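Local coordinates for tricorn protease (Thermoplasma acidophilum, PDB 1K32), which is a serine protease that degrades proteins and peptides, probably acting on the products of the proteasome, with beta propellers that are thought to gate substrate entry, at residues A[258-261]-A[266-269]. Numbering follows the deposited sequence.
Sequences RILF and SIYI
One face of the F261 ring carries the CB of Y268, with F261 CZ and Y268 CB 3.4 Å apart. It is a CH-pi contact, offset toward the rim. The rings are nearly parallel, with planes at 8°, but displaced so far that they scarcely cover each other. F261 has chi1 69°, with CG between its backbone N and carbonyl carbon, and this turns the ring across the neighbouring strand. Trimming F261 to an alanine would probably open a gap over Y268 CB and leave the tyrosine ring less firmly placed. The R258 guanidinium has I269 CD1 over one face, 3.5 Å from NH1. The same NH1 forms a salt bridge to E278. Strands 259-263 and 266-270 make the central antiparallel hairpin of a four-stranded beta-propeller blade. F261 and Y268 are its hydrogen-bonded pair here. Y268 N reaches F261 O at 2.9 Å with a nearly straight N-H...O angle of 178°. F261 N returns a 3.0 Å bond to Y268 O. L260 and I269 form the adjacent non-hydrogen-bonded pair, on the sheet face opposite F261 and Y268. There L260 CD1 lies 3.8 Å from I269 CG1 and also meets I267 CG2. L260 and I269 both touch I27 of strand 26-31 in another blade.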
loop_
_atom_site.group_PDB
_atom_site.type_symbol
_atom_site.label_atom_id
_atom_site.label_comp_id
_atom_site.label_asym_id
_atom_site.label_seq_id
_atom_site.Cartn_x
_atom_site.Cartn_y
_atom_site.Cartn_z
ATOM N N ARG A 258 -74.963 24.698 -31.038
ATOM C CA ARG A 258 -74.044 25.823 -31.139
ATOM C C ARG A 258 -72.579 25.374 -31.211
ATOM O O ARG A 258 -72.230 24.267 -30.800
ATOM C CB ARG A 258 -74.235 26.749 -29.942
ATOM C CG ARG A 258 -75.657 27.229 -29.787
ATOM C CD ARG A 258 -75.965 27.473 -28.330
ATOM N NE ARG A 258 -75.686 28.838 -27.921
ATOM C CZ ARG A 258 -75.694 29.242 -26.659
ATOM N NH1 ARG A 258 -75.441 30.509 -26.367
ATOM N NH2 ARG A 258 -75.933 28.373 -25.690
ATOM N N ILE A 259 -71.724 26.247 -31.739
ATOM C CA ILE A 259 -70.301 25.941 -31.851
ATOM C C ILE A 259 -69.482 26.887 -30.989
ATOM O O ILE A 259 -69.644 28.101 -31.045
ATOM C CB ILE A 259 -69.797 26.039 -33.307
ATOM C CG1 ILE A 259 -70.489 24.983 -34.173
ATOM C CG2 ILE A 259 -68.285 25.814 -33.352
ATOM C CD1 ILE A 259 -70.100 25.048 -35.613
ATOM N N LEU A 260 -68.602 26.304 -30.186
ATOM C CA LEU A 260 -67.739 27.051 -29.289
ATOM C C LEU A 260 -66.295 26.976 -29.795
ATOM O O LEU A 260 -65.884 25.962 -30.355
ATOM C CB LEU A 260 -67.833 26.431 -27.900
ATOM C CG LEU A 260 -67.104 27.131 -26.766
ATOM C CD1 LEU A 260 -67.655 28.512 -26.577
ATOM C CD2 LEU A 260 -67.274 26.311 -25.499
ATOM N N PHE A 261 -65.524 28.042 -29.595
ATOM C CA PHE A 261 -64.134 28.053 -30.040
ATOM C C PHE A 261 -63.302 29.101 -29.290
ATOM O O PHE A 261 -63.836 29.959 -28.602
ATOM C CB PHE A 261 -64.066 28.280 -31.569
ATOM C CG PHE A 261 -64.469 29.669 -32.015
ATOM C CD1 PHE A 261 -63.528 30.698 -32.091
ATOM C CD2 PHE A 261 -65.796 29.950 -32.351
ATOM C CE1 PHE A 261 -63.906 31.995 -32.498
ATOM C CE2 PHE A 261 -66.184 31.234 -32.757
ATOM C CZ PHE A 261 -65.242 32.257 -32.832
ATOM N N SER A 266 -59.640 34.496 -25.782
ATOM C CA SER A 266 -61.040 34.577 -25.371
ATOM C C SER A 266 -61.845 33.403 -25.912
ATOM O O SER A 266 -61.425 32.714 -26.842
ATOM C CB SER A 266 -61.679 35.886 -25.845
ATOM O OG SER A 266 -61.265 36.990 -25.050
ATOM N N ILE A 267 -63.007 33.188 -25.312
ATOM C CA ILE A 267 -63.905 32.111 -25.697
ATOM C C ILE A 267 -65.097 32.724 -26.434
ATOM O O ILE A 267 -65.717 33.668 -25.945
ATOM C CB ILE A 267 -64.436 31.357 -24.453
ATOM C CG1 ILE A 267 -63.268 30.830 -23.611
ATOM C CG2 ILE A 267 -65.380 30.243 -24.883
ATOM C CD1 ILE A 267 -62.307 29.924 -24.353
ATOM N N TYR A 268 -65.415 32.177 -27.600
ATOM C CA TYR A 268 -66.520 32.681 -28.399
ATOM C C TYR A 268 -67.520 31.591 -28.779
ATOM O O TYR A 268 -67.200 30.406 -28.757
ATOM C CB TYR A 268 -66.005 33.296 -29.691
ATOM C CG TYR A 268 -65.103 34.506 -29.547
ATOM C CD1 TYR A 268 -63.748 34.369 -29.256
ATOM C CD2 TYR A 268 -65.596 35.785 -29.781
ATOM C CE1 TYR A 268 -62.899 35.492 -29.218
ATOM C CE2 TYR A 268 -64.761 36.907 -29.745
ATOM C CZ TYR A 268 -63.422 36.754 -29.470
ATOM O OH TYR A 268 -62.605 37.862 -29.489
ATOM N N ILE A 269 -68.724 32.016 -29.149
ATOM C CA ILE A 269 -69.771 31.100 -29.580
ATOM C C ILE A 269 -70.230 31.486 -30.980
ATOM O O ILE A 269 -70.483 32.658 -31.260
ATOM C CB ILE A 269 -71.018 31.149 -28.672
ATOM C CG1 ILE A 269 -70.688 30.638 -27.272
ATOM C CG2 ILE A 269 -72.133 30.320 -29.298
ATOM C CD1 ILE A 269 -71.897 30.594 -26.345
#